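Local coordinates for protein oxalate biosynthetic component 1 (Burkholderia thailandensis, PDB 5IKY) that produces oxalate as a bifunctional enzyme of quorum sensing-dependent oxalogenesis, combining serine hydrolase chemistry with an additional lyase activity, at residues L134-F139 with I156-S161; E219-V224 with D499-L504; D419-A424 with Q457-D462; A479-D484 with V491-G496. All coordinates share one frame; numbering follows the deposited sequence.

Contact 1: residues L134-F139 with I156-S161; sequences LQLTTF and IHTYLS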
loop_
_atom_site.group_PDB
_atom_site.type_symbol
_atom_site.label_atom_id
_atom_site.label_comp_id
_atom_site.label_asym_id
_atom_site.label_seq_id
_atom_site.Cartn_x
_atom_site.Cartn_y
_atom_site.Cartn_z
ATOM N N LEU A 134 9.678 -2.294 29.745
ATOM C CA LEU A 134 8.359 -1.718 29.503
ATOM C C LEU A 134 8.274 -0.267 29.969
ATOM O O LEU A 134 7.615 0.551 29.331
ATOM C CB LEU A 134 7.272 -2.552 30.183
ATOM C CG LEU A 134 6.922 -3.875 29.496
ATOM C CD1 LEU A 134 5.744 -4.548 30.179
ATOM C CD2 LEU A 134 6.633 -3.654 28.019
ATOM N N GLN A 135 8.941 0.052 31.075
ATOM C CA GLN A 135 8.929 1.422 31.582
ATOM C C GLN A 135 9.697 2.372 30.672
ATOM O O GLN A 135 9.216 3.459 30.354
ATOM C CB GLN A 135 9.503 1.491 32.997
ATOM C CG GLN A 135 8.446 1.535 34.086
ATOM C CD GLN A 135 7.611 2.806 34.055
ATOM O OE1 GLN A 135 7.960 3.781 33.389
ATOM N NE2 GLN A 135 6.503 2.799 34.783
ATOM N N LEU A 136 10.890 1.962 30.256
ATOM C CA LEU A 136 11.720 2.819 29.420
ATOM C C LEU A 136 11.099 3.007 28.038
ATOM O O LEU A 136 11.118 4.110 27.493
ATOM C CB LEU A 136 13.139 2.255 29.302
ATOM C CG LEU A 136 13.942 2.230 30.608
ATOM C CD1 LEU A 136 15.412 1.957 30.349
ATOM C CD2 LEU A 136 13.771 3.530 31.374
ATOM N N THR A 137 10.535 1.942 27.477
ATOM C CA THR A 137 9.924 2.038 26.154
ATOM C C THR A 137 8.618 2.828 26.206
ATOM O O THR A 137 8.224 3.447 25.216
ATOM C CB THR A 137 9.662 0.651 25.533
ATOM O OG1 THR A 137 8.906 -0.159 26.442
ATOM C CG2 THR A 137 10.979 -0.043 25.205
ATOM N N THR A 138 7.951 2.806 27.358
ATOM C CA THR A 138 6.781 3.653 27.577
ATOM C C THR A 138 7.207 5.116 27.551
ATOM O O THR A 138 6.473 5.980 27.074
ATOM C CB THR A 138 6.081 3.339 28.922
ATOM O OG1 THR A 138 5.646 1.973 28.937
ATOM C CG2 THR A 138 4.876 4.246 29.130
ATOM N N PHE A 139 8.413 5.379 28.048
ATOM C CA PHE A 139 8.942 6.734 28.130
ATOM C C PHE A 139 9.550 7.210 26.816
ATOM O O PHE A 139 9.977 8.359 26.710
ATOM C CB PHE A 139 9.987 6.831 29.242
ATOM C CG PHE A 139 9.402 6.878 30.622
ATOM C CD1 PHE A 139 8.044 7.087 30.806
ATOM C CD2 PHE A 139 10.211 6.736 31.736
ATOM C CE1 PHE A 139 7.501 7.136 32.077
ATOM C CE2 PHE A 139 9.677 6.786 33.009
ATOM C CZ PHE A 139 8.320 6.987 33.180
ATOM N N ILE A 156 16.200 14.707 27.511
ATOM C CA ILE A 156 15.818 13.486 28.202
ATOM C C ILE A 156 15.336 13.799 29.614
ATOM O O ILE A 156 15.796 14.746 30.248
ATOM C CB ILE A 156 16.980 12.460 28.247
ATOM C CG1 ILE A 156 16.453 11.071 28.629
ATOM C CG2 ILE A 156 18.086 12.919 29.186
ATOM C CD1 ILE A 156 17.455 9.959 28.446
ATOM N N HIS A 157 14.379 13.007 30.079
ATOM C CA HIS A 157 13.826 13.151 31.414
ATOM C C HIS A 157 13.194 11.830 31.829
ATOM O O HIS A 157 11.973 11.702 31.892
ATOM C CB HIS A 157 12.804 14.286 31.460
ATOM C CG HIS A 157 12.653 14.906 32.813
ATOM N ND1 HIS A 157 11.924 14.319 33.824
ATOM C CD2 HIS A 157 13.154 16.054 33.326
ATOM C CE1 HIS A 157 11.971 15.087 34.898
ATOM N NE2 HIS A 157 12.711 16.145 34.623
ATOM N N THR A 158 14.044 10.844 32.100
ATOM C CA THR A 158 13.590 9.499 32.430
ATOM C C THR A 158 13.808 9.191 33.906
ATOM O O THR A 158 14.912 9.345 34.426
ATOM C CB THR A 158 14.309 8.443 31.572
ATOM O OG1 THR A 158 13.882 8.568 30.210
ATOM C CG2 THR A 158 13.989 7.049 32.066
ATOM N N TYR A 159 12.745 8.751 34.571
ATOM C CA TYR A 159 12.785 8.493 36.005
ATOM C C TYR A 159 12.361 7.064 36.328
ATOM O O TYR A 159 11.519 6.485 35.644
ATOM C CB TYR A 159 11.889 9.495 36.739
ATOM C CG TYR A 159 11.672 9.200 38.208
ATOM C CD1 TYR A 159 10.586 8.444 38.631
ATOM C CD2 TYR A 159 12.543 9.687 39.172
ATOM C CE1 TYR A 159 10.377 8.174 39.965
ATOM C CE2 TYR A 159 12.344 9.422 40.513
ATOM C CZ TYR A 159 11.258 8.664 40.902
ATOM O OH TYR A 159 11.051 8.397 42.234
ATOM N N LEU A 160 12.955 6.501 37.375
ATOM C CA LEU A 160 12.551 5.195 37.878
ATOM C C LEU A 160 12.257 5.287 39.370
ATOM O O LEU A 160 13.028 5.874 40.127
ATOM C CB LEU A 160 13.632 4.145 37.610
ATOM C CG LEU A 160 13.833 3.742 36.148
ATOM C CD1 LEU A 160 14.977 2.753 36.007
ATOM C CD2 LEU A 160 12.554 3.163 35.582
ATOM N N SER A 161 11.136 4.704 39.782
ATOM C CA SER A 161 10.698 4.755 41.173
ATOM C C SER A 161 11.680 4.066 42.120
ATOM O O SER A 161 12.459 3.212 41.695
ATOM C CB SER A 161 9.316 4.116 41.307
ATOM O OG SER A 161 9.367 2.737 40.988
#
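T158 meets the helix end with its methyl group while its hydroxyl looks elsewhere: OG1 is hydrogen-bonded to the indole NE1 of W141. With that oxygen engaged, CG2 lies anti to the backbone N (OG1 chi1 -69°) and is presented to L136 and F139. L136 reaches it with one branch, CD2 standing 3.6 Å from T158 CG2, and the two side chains run at about a right angle. T158 CG2 also touches the rim of the F139 ring, 3.8 Å from F139 CD2. Next along that rim, F139 CE2 is 3.2 Å from the backbone O of Y159, which lies at the edge of the ring and in its plane, so the partly positive aromatic C-H side is what faces the carbonyl. Q135 OE1 sits 3.2 Å above one face of the F139 ring, displaced toward the rim, while Q135 NE2 is hydrogen-bonded to P194 O. Further along the strand, L160 CD2 packs 4.4 Å from L136 CD2 and 4.3 Å from Q135 CB.

Helix 126-138 therefore lies against strand 156-160, an outermost strand of a three-stranded antiparallel sheet, with the segment axes roughly antiparallel (154°) and 9.4 Å apart. Strand 60-64 pairs with the strand's backbone. This is helix-on-sheet packing within the N-terminal region. Because the polar ends of T158 and Q135 are tied to residues outside the two segments, the contact between these segments is mainly one of methyls and an aromatic edge, and the Y159 carbonyl probably adds a weak electrostatic attraction.

Contact 2: residues E219-V224 with D499-L504; sequences EGAAVV and DQVRWL
E219 opens the segment and does most of the touching, using both ends of its side chain. Its CB packs 3.8 Å from V501 CG1, and E219 O lies 3.7 Å from V501 CG1. Beyond that the chain bends at chi2 (-70°), which turns the carboxylate across the extended side chain of R502, at an oblique angle. OE1 rests 3.5 Å from R502 CB, and R502 NH1 is almost equidistant from the two carboxylate oxygens, 3.4 Å from E219 OE1 and 3.5 Å from E219 OE2. These are weak, long bonds of a salt bridge, with the carboxylate plane 89° from that of the guanidinium and the acid group at the guanidinium edge. The stronger partner of E219 is R505, whose NH2 forms a salt bridge with OE1.

At G220 the chain leaves helix 206-218 in a Schellman motif, its positive phi (127°) directing the backbone away from the last helical turn and past V501. A221 follows: its N is 3.8 Å and its CB 4.4 Å from V501 CG1, while its side chain also meets A9. From A222 onward the chain enters the parallel barrel sheet, bonding through its backbone to strand 4-9 and to I275.

The contact thus packs the turn between helix 206-218 and strand 223-226 against helix 497-510 in a TIM-barrel-like fold. V501, which also packs on V474, provides the apolar part. R502 also bridges to D1018 through NH2, tying the barrel to the C-terminal region. With two arginines gathered round its carboxylate, E219 probably keeps its negative charge and compensates theirs.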
loop_
_atom_site.group_PDB
_atom_site.type_symbol
_atom_site.label_atom_id
_atom_site.label_comp_id
_atom_site.label_asym_id
_atom_site.label_seq_id
_atom_site.Cartn_x
_atom_site.Cartn_y
_atom_site.Cartn_z
ATOM N N GLU A 219 1.122 -3.368 6.431
ATOM C CA GLU A 219 1.637 -4.553 7.109
ATOM C C GLU A 219 0.714 -5.758 6.942
ATOM O O GLU A 219 1.057 -6.865 7.350
ATOM C CB GLU A 219 1.862 -4.276 8.597
ATOM C CG GLU A 219 3.037 -3.344 8.895
ATOM C CD GLU A 219 4.396 -3.972 8.609
ATOM O OE1 GLU A 219 4.453 -5.173 8.265
ATOM O OE2 GLU A 219 5.415 -3.258 8.734
ATOM N N GLY A 220 -0.459 -5.543 6.351
ATOM C CA GLY A 220 -1.338 -6.650 6.025
ATOM C C GLY A 220 -2.771 -6.568 6.518
ATOM O O GLY A 220 -3.575 -7.438 6.201
ATOM N N ALA A 221 -3.100 -5.537 7.289
ATOM C CA ALA A 221 -4.466 -5.379 7.780
ATOM C C ALA A 221 -5.426 -5.111 6.627
ATOM O O ALA A 221 -5.095 -4.382 5.693
ATOM C CB ALA A 221 -4.545 -4.255 8.805
ATOM N N ALA A 222 -6.613 -5.706 6.700
ATOM C CA ALA A 222 -7.632 -5.510 5.677
ATOM C C ALA A 222 -8.709 -4.544 6.154
ATOM O O ALA A 222 -9.345 -3.863 5.351
ATOM C CB ALA A 222 -8.253 -6.842 5.285
ATOM N N VAL A 223 -8.918 -4.497 7.466
ATOM C CA VAL A 223 -9.940 -3.633 8.048
ATOM C C VAL A 223 -9.331 -2.689 9.084
ATOM O O VAL A 223 -8.449 -3.069 9.841
ATOM C CB VAL A 223 -11.059 -4.450 8.713
ATOM C CG1 VAL A 223 -12.184 -3.539 9.179
ATOM C CG2 VAL A 223 -11.595 -5.498 7.748
ATOM N N VAL A 224 -9.808 -1.454 9.132
ATOM C CA VAL A 224 -9.333 -0.518 10.141
ATOM C C VAL A 224 -10.483 -0.102 11.055
ATOM O O VAL A 224 -11.417 0.502 10.641
ATOM C CB VAL A 224 -8.692 0.702 9.502
ATOM C CG1 VAL A 224 -8.104 1.611 10.550
ATOM C CG2 VAL A 224 -7.617 0.298 8.522
ATOM N N ASP A 499 3.106 -2.256 14.048
ATOM C CA ASP A 499 4.074 -3.104 14.728
ATOM C C ASP A 499 3.430 -4.438 15.107
ATOM O O ASP A 499 4.008 -5.503 14.896
ATOM C CB ASP A 499 4.612 -2.399 15.975
ATOM C CG ASP A 499 5.945 -2.952 16.435
ATOM O OD1 ASP A 499 6.414 -3.956 15.858
ATOM O OD2 ASP A 499 6.515 -2.386 17.392
ATOM N N GLN A 500 2.219 -4.364 15.654
ATOM C CA GLN A 500 1.499 -5.549 16.107
ATOM C C GLN A 500 0.932 -6.367 14.949
ATOM O O GLN A 500 0.865 -7.594 15.024
ATOM C CB GLN A 500 0.378 -5.145 17.063
ATOM C CG GLN A 500 0.876 -4.642 18.409
ATOM C CD GLN A 500 -0.181 -3.864 19.160
ATOM O OE1 GLN A 500 -1.090 -3.299 18.557
ATOM N NE2 GLN A 500 -0.067 -3.830 20.484
ATOM N N VAL A 501 0.518 -5.688 13.881
ATOM C CA VAL A 501 0.044 -6.375 12.685
ATOM C C VAL A 501 1.187 -7.167 12.059
ATOM O O VAL A 501 0.998 -8.289 11.587
ATOM C CB VAL A 501 -0.536 -5.389 11.651
ATOM C CG1 VAL A 501 -0.898 -6.114 10.367
ATOM C CG2 VAL A 501 -1.758 -4.686 12.220
ATOM N N ARG A 502 2.377 -6.578 12.075
ATOM C CA ARG A 502 3.567 -7.240 11.561
ATOM C C ARG A 502 3.860 -8.507 12.354
ATOM O O ARG A 502 4.152 -9.558 11.785
ATOM C CB ARG A 502 4.772 -6.300 11.608
ATOM C CG ARG A 502 6.049 -6.913 11.061
ATOM C CD ARG A 502 7.214 -5.944 11.161
ATOM N NE ARG A 502 8.414 -6.479 10.525
ATOM C CZ ARG A 502 8.694 -6.343 9.233
ATOM N NH1 ARG A 502 7.859 -5.690 8.436
ATOM N NH2 ARG A 502 9.809 -6.862 8.736
ATOM N N TRP A 503 3.776 -8.395 13.675
ATOM C CA TRP A 503 3.979 -9.536 14.555
ATOM C C TRP A 503 2.958 -10.637 14.274
ATOM O O TRP A 503 3.312 -11.812 14.182
ATOM C CB TRP A 503 3.899 -9.101 16.020
ATOM C CG TRP A 503 3.747 -10.245 16.973
ATOM C CD1 TRP A 503 4.746 -11.011 17.503
ATOM C CD2 TRP A 503 2.521 -10.759 17.505
ATOM N NE1 TRP A 503 4.217 -11.969 18.335
ATOM C CE2 TRP A 503 2.853 -11.837 18.352
ATOM C CE3 TRP A 503 1.175 -10.413 17.349
ATOM C CZ2 TRP A 503 1.888 -12.569 19.041
ATOM C CZ3 TRP A 503 0.217 -11.143 18.034
ATOM C CH2 TRP A 503 0.579 -12.208 18.869
ATOM N N LEU A 504 1.694 -10.249 14.135
ATOM C CA LEU A 504 0.621 -11.200 13.864
ATOM C C LEU A 504 0.799 -11.877 12.509
ATOM O O LEU A 504 0.588 -13.083 12.376
ATOM C CB LEU A 504 -0.740 -10.504 13.925
ATOM C CG LEU A 504 -1.967 -11.363 13.610
ATOM C CD1 LEU A 504 -2.025 -12.575 14.523
ATOM C CD2 LEU A 504 -3.244 -10.546 13.724
#

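Contact 3: residues D419-A424 with Q457-D462; sequences DAHEKA and QALLVD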
loop_
_atom_site.group_PDB
_atom_site.type_symbol
_atom_site.label_atom_id
_atom_site.label_comp_id
_atom_site.label_asym_id
_atom_site.label_seq_id
_atom_site.Cartn_x
_atom_site.Cartn_y
_atom_site.Cartn_z
ATOM N N ASP A 419 3.459 -25.898 28.410
ATOM C CA ASP A 419 2.347 -26.695 28.918
ATOM C C ASP A 419 1.251 -25.814 29.507
ATOM O O ASP A 419 0.065 -26.127 29.389
ATOM C CB ASP A 419 2.839 -27.697 29.963
ATOM C CG ASP A 419 3.476 -28.922 29.336
ATOM O OD1 ASP A 419 2.813 -29.981 29.292
ATOM O OD2 ASP A 419 4.634 -28.823 28.879
ATOM N N ALA A 420 1.646 -24.714 30.139
ATOM C CA ALA A 420 0.678 -23.767 30.675
ATOM C C ALA A 420 -0.021 -23.034 29.540
ATOM O O ALA A 420 -1.156 -22.581 29.686
ATOM C CB ALA A 420 1.350 -22.782 31.612
ATOM N N HIS A 421 0.666 -22.922 28.409
ATOM C CA HIS A 421 0.109 -22.260 27.238
ATOM C C HIS A 421 -1.047 -23.062 26.654
ATOM O O HIS A 421 -2.116 -22.515 26.383
ATOM C CB HIS A 421 1.184 -22.048 26.175
ATOM C CG HIS A 421 0.735 -21.195 25.029
ATOM N ND1 HIS A 421 0.553 -19.834 25.144
ATOM C CD2 HIS A 421 0.416 -21.513 23.752
ATOM C CE1 HIS A 421 0.153 -19.347 23.982
ATOM N NE2 HIS A 421 0.061 -20.345 23.121
ATOM N N GLU A 422 -0.823 -24.359 26.458
ATOM C CA GLU A 422 -1.843 -25.243 25.903
ATOM C C GLU A 422 -3.080 -25.288 26.793
ATOM O O GLU A 422 -4.208 -25.240 26.302
ATOM C CB GLU A 422 -1.284 -26.652 25.709
ATOM C CG GLU A 422 -0.639 -26.884 24.355
ATOM C CD GLU A 422 0.123 -28.194 24.293
ATOM O OE1 GLU A 422 1.363 -28.154 24.139
ATOM O OE2 GLU A 422 -0.517 -29.261 24.406
ATOM N N LYS A 423 -2.860 -25.378 28.100
ATOM C CA LYS A 423 -3.957 -25.369 29.060
ATOM C C LYS A 423 -4.703 -24.040 28.997
ATOM O O LYS A 423 -5.924 -23.994 29.146
ATOM C CB LYS A 423 -3.442 -25.625 30.479
ATOM N N ALA A 424 -3.962 -22.961 28.766
ATOM C CA ALA A 424 -4.563 -21.641 28.625
ATOM C C ALA A 424 -5.417 -21.570 27.362
ATOM O O ALA A 424 -6.505 -20.992 27.369
ATOM C CB ALA A 424 -3.488 -20.566 28.601
ATOM N N GLN A 457 -2.955 -11.898 24.395
ATOM C CA GLN A 457 -2.681 -11.888 22.957
ATOM C C GLN A 457 -1.738 -13.012 22.539
ATOM O O GLN A 457 -1.585 -13.292 21.350
ATOM C CB GLN A 457 -2.108 -10.534 22.524
ATOM C CG GLN A 457 -3.173 -9.471 22.319
ATOM C CD GLN A 457 -2.681 -8.276 21.534
ATOM O OE1 GLN A 457 -1.483 -8.113 21.311
ATOM N NE2 GLN A 457 -3.612 -7.428 21.106
ATOM N N ALA A 458 -1.117 -13.658 23.518
ATOM C CA ALA A 458 -0.314 -14.841 23.255
ATOM C C ALA A 458 -1.210 -16.017 22.870
ATOM O O ALA A 458 -0.741 -17.013 22.324
ATOM C CB ALA A 458 0.533 -15.190 24.468
ATOM N N LEU A 459 -2.504 -15.890 23.158
ATOM C CA LEU A 459 -3.475 -16.938 22.857
ATOM C C LEU A 459 -4.230 -16.656 21.565
ATOM O O LEU A 459 -4.987 -17.496 21.081
ATOM C CB LEU A 459 -4.477 -17.083 24.001
ATOM C CG LEU A 459 -3.923 -17.242 25.413
ATOM C CD1 LEU A 459 -5.069 -17.296 26.403
ATOM C CD2 LEU A 459 -3.066 -18.492 25.509
ATOM N N LEU A 460 -4.011 -15.466 21.016
ATOM C CA LEU A 460 -4.797 -14.960 19.899
ATOM C C LEU A 460 -4.833 -15.907 18.702
ATOM O O LEU A 460 -5.906 -16.294 18.241
ATOM C CB LEU A 460 -4.256 -13.596 19.473
ATOM C CG LEU A 460 -5.245 -12.611 18.853
ATOM C CD1 LEU A 460 -6.608 -12.718 19.511
ATOM C CD2 LEU A 460 -4.704 -11.196 18.985
ATOM N N VAL A 461 -3.663 -16.291 18.207
ATOM C CA VAL A 461 -3.589 -17.156 17.035
ATOM C C VAL A 461 -4.105 -18.567 17.321
ATOM O O VAL A 461 -4.945 -19.083 16.584
ATOM C CB VAL A 461 -2.150 -17.246 16.499
ATOM C CG1 VAL A 461 -2.063 -18.273 15.387
ATOM C CG2 VAL A 461 -1.689 -15.885 16.008
ATOM N N ASP A 462 -3.613 -19.181 18.393
ATOM C CA ASP A 462 -3.976 -20.559 18.724
ATOM C C ASP A 462 -5.472 -20.724 18.985
ATOM O O ASP A 462 -6.075 -21.707 18.553
ATOM C CB ASP A 462 -3.182 -21.046 19.941
ATOM C CG ASP A 462 -1.722 -21.322 19.614
ATOM O OD1 ASP A 462 -1.442 -21.792 18.491
ATOM O OD2 ASP A 462 -0.855 -21.071 20.480
#
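H421 turns two neighbouring edge atoms of its imidazole toward oxygens of one short piece of chain: NE2 donates to D462 OD2 at 2.9 Å, and CE1 comes 3.0 Å from the backbone O of A458. The NE2 bond has an N-H...O angle of 151°. OD2 sits almost in the ring plane and is approached nearly along its own C-O bond, while the carboxylate plane is turned 71° from the ring. With CG anti to the backbone N (chi1 -171°), the H421 ring extends from helix 418-442 toward 457-462. The other carboxylate oxygen, D462 OD1, makes a salt bridge to R511.

An apolar contact lies beside this polar pair. L459 CD2 touches both A424 CB and H421 CE1, each at 3.7 Å, and the leucine and histidine lie alongside each other, heading opposite ways. L459 also packs on I409 and L413 of helix 403-415.

The arrangement ties helix 418-442 to residues 458-462, on the way from barrel strand 446-451 into helix 460-466. Held through both oxygens, the D462 carboxylate links histidine and arginine, and its charge is probably shared between them.

Contact 4: residues A479-D484 with V491-G496; sequences ALNVFD and VRKACG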
loop_
_atom_site.group_PDB
_atom_site.type_symbol
_atom_site.label_atom_id
_atom_site.label_comp_id
_atom_site.label_asym_id
_atom_site.label_seq_id
_atom_site.Cartn_x
_atom_site.Cartn_y
_atom_site.Cartn_z
ATOM N N ALA A 479 -4.082 -3.778 23.121
ATOM C CA ALA A 479 -2.827 -3.977 23.836
ATOM C C ALA A 479 -1.788 -2.946 23.422
ATOM O O ALA A 479 -1.730 -2.546 22.260
ATOM C CB ALA A 479 -2.300 -5.383 23.596
ATOM N N LEU A 480 -0.962 -2.526 24.374
ATOM C CA LEU A 480 0.046 -1.506 24.115
ATOM C C LEU A 480 1.434 -2.101 23.918
ATOM O O LEU A 480 2.375 -1.393 23.560
ATOM C CB LEU A 480 0.080 -0.489 25.255
ATOM C CG LEU A 480 -1.199 0.310 25.498
ATOM C CD1 LEU A 480 -0.972 1.348 26.591
ATOM C CD2 LEU A 480 -1.681 0.965 24.208
ATOM N N ASN A 481 1.561 -3.403 24.154
ATOM C CA ASN A 481 2.845 -4.076 24.002
ATOM C C ASN A 481 2.880 -4.979 22.777
ATOM O O ASN A 481 1.850 -5.244 22.155
ATOM C CB ASN A 481 3.172 -4.896 25.251
ATOM C CG ASN A 481 3.140 -4.069 26.518
ATOM O OD1 ASN A 481 3.425 -2.871 26.501
ATOM N ND2 ASN A 481 2.795 -4.709 27.629
ATOM N N VAL A 482 4.075 -5.449 22.437
ATOM C CA VAL A 482 4.254 -6.404 21.351
ATOM C C VAL A 482 5.380 -7.369 21.720
ATOM O O VAL A 482 6.359 -6.983 22.361
ATOM C CB VAL A 482 4.565 -5.696 20.007
ATOM C CG1 VAL A 482 5.863 -4.900 20.094
ATOM C CG2 VAL A 482 4.618 -6.700 18.863
ATOM N N PHE A 483 5.230 -8.632 21.340
ATOM C CA PHE A 483 6.249 -9.623 21.649
ATOM C C PHE A 483 7.427 -9.511 20.689
ATOM O O PHE A 483 7.253 -9.469 19.471
ATOM C CB PHE A 483 5.659 -11.033 21.612
ATOM C CG PHE A 483 4.666 -11.297 22.709
ATOM C CD1 PHE A 483 5.083 -11.395 24.027
ATOM C CD2 PHE A 483 3.320 -11.446 22.424
ATOM C CE1 PHE A 483 4.174 -11.636 25.040
ATOM C CE2 PHE A 483 2.407 -11.688 23.433
ATOM C CZ PHE A 483 2.834 -11.783 24.740
ATOM N N ASP A 484 8.627 -9.449 21.258
ATOM C CA ASP A 484 9.854 -9.360 20.481
ATOM C C ASP A 484 10.934 -10.204 21.149
ATOM O O ASP A 484 11.409 -9.871 22.237
ATOM C CB ASP A 484 10.309 -7.904 20.350
ATOM C CG ASP A 484 11.358 -7.708 19.265
ATOM O OD1 ASP A 484 12.060 -8.680 18.913
ATOM O OD2 ASP A 484 11.481 -6.570 18.766
ATOM N N VAL A 491 9.213 -8.866 25.654
ATOM C CA VAL A 491 8.120 -7.930 25.414
ATOM C C VAL A 491 8.594 -6.473 25.487
ATOM O O VAL A 491 9.504 -6.137 26.249
ATOM C CB VAL A 491 6.965 -8.165 26.416
ATOM C CG1 VAL A 491 7.390 -7.795 27.832
ATOM C CG2 VAL A 491 5.722 -7.395 26.005
ATOM N N ARG A 492 7.986 -5.618 24.668
ATOM C CA ARG A 492 8.291 -4.190 24.662
ATOM C C ARG A 492 7.067 -3.390 24.237
ATOM O O ARG A 492 6.060 -3.960 23.823
ATOM C CB ARG A 492 9.458 -3.890 23.724
ATOM C CG ARG A 492 9.196 -4.330 22.301
ATOM C CD ARG A 492 10.264 -3.840 21.339
ATOM N NE ARG A 492 10.029 -4.367 19.999
ATOM C CZ ARG A 492 9.197 -3.822 19.117
ATOM N NH1 ARG A 492 8.522 -2.722 19.430
ATOM N NH2 ARG A 492 9.040 -4.377 17.923
ATOM N N LYS A 493 7.159 -2.069 24.341
ATOM C CA LYS A 493 6.080 -1.195 23.897
ATOM C C LYS A 493 5.937 -1.277 22.383
ATOM O O LYS A 493 6.933 -1.259 21.658
ATOM C CB LYS A 493 6.340 0.252 24.322
ATOM C CG LYS A 493 5.097 1.022 24.723
ATOM C CD LYS A 493 4.523 0.482 26.023
ATOM C CE LYS A 493 3.382 1.348 26.526
ATOM N NZ LYS A 493 2.838 0.850 27.820
ATOM N N ALA A 494 4.699 -1.374 21.908
ATOM C CA ALA A 494 4.436 -1.447 20.478
ATOM C C ALA A 494 4.599 -0.072 19.837
ATOM O O ALA A 494 4.027 0.910 20.307
ATOM C CB ALA A 494 3.040 -1.998 20.221
ATOM N N CYS A 495 5.374 -0.009 18.759
ATOM C CA CYS A 495 5.652 1.257 18.083
ATOM C C CYS A 495 4.503 1.675 17.169
ATOM O O CYS A 495 4.700 2.408 16.201
ATOM C CB CYS A 495 6.952 1.157 17.277
ATOM S SG CYS A 495 8.435 0.843 18.260
ATOM N N GLY A 496 3.301 1.214 17.489
ATOM C CA GLY A 496 2.134 1.488 16.677
ATOM C C GLY A 496 1.398 0.196 16.394
ATOM O O GLY A 496 1.897 -0.888 16.705
HETATM O O HOH W 1 2.307 1.178 22.355
#
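V482 and R492 form the hydrogen-bonded pair of a short antiparallel hairpin: V482 N donates to R492 O at 2.8 Å, and R492 N returns to V482 O at 3.1 Å. Beyond the regular strands, A494 N reaches L480 O at 2.9 Å, nearly straight at 173°. A water donates to that same L480 O at 2.8 Å and also to A494 O, closing a bridge between the chains at the open end of the hairpin.

Charge locks the other end. D484 OD2 takes the NE hydrogen of R492 at 2.9 Å, with the donor angle 166°, using the anti lone pair and lying close to the guanidinium plane; a weak bond from NH2 goes to the same oxygen. The carboxylate is turned 67° from that plane, and its strongest partner is R486 of the turn.

Van der Waals packing accounts for the rest. V482 CG1 lies over one guanidinium face, 3.5 Å from R492 NH1, since the arginine runs alongside the valine in the same direction. V482 CB also meets A494 CB. Diagonally across the strands, V491 CG2 packs 3.6 Å from N481 CB, while F483, the true pair of V491, touches it more loosely. Near the hairpin's open end the K493 chain, bent at chi2, lies beside L480, with K493 CD 3.6 Å from N481 OD1.

The hairpin fills the connection between barrel strand 471-474 and helix 497-510. V482 packs on D499 and W503 of that helix, whereas N481 and V491 meet L134 and R130 of helix 126-138, placing the hairpin between barrel and N-terminal region.

Contact 4 touches each of the other three. T138 and T137 of contact 1 make weak hydrogen bonds to K493. On the barrel side, helix 497-510 of contact 2 reaches the hairpin through the salt bridge D499 OD2 to R492 NH1 (2.9 Å) and through Q500 NE2 to A479 O (2.8 Å). Contact 3 meets contact 2 where L504 CD1 packs 3.6 Å from V461 CG2, and contact 4 through Q457 and A458. Contacts 1 and 3 stay about 11 Å apart at their nearest atoms. The magnesium ion, bound by H227 and E477, is about 13 Å from the L480 side chain.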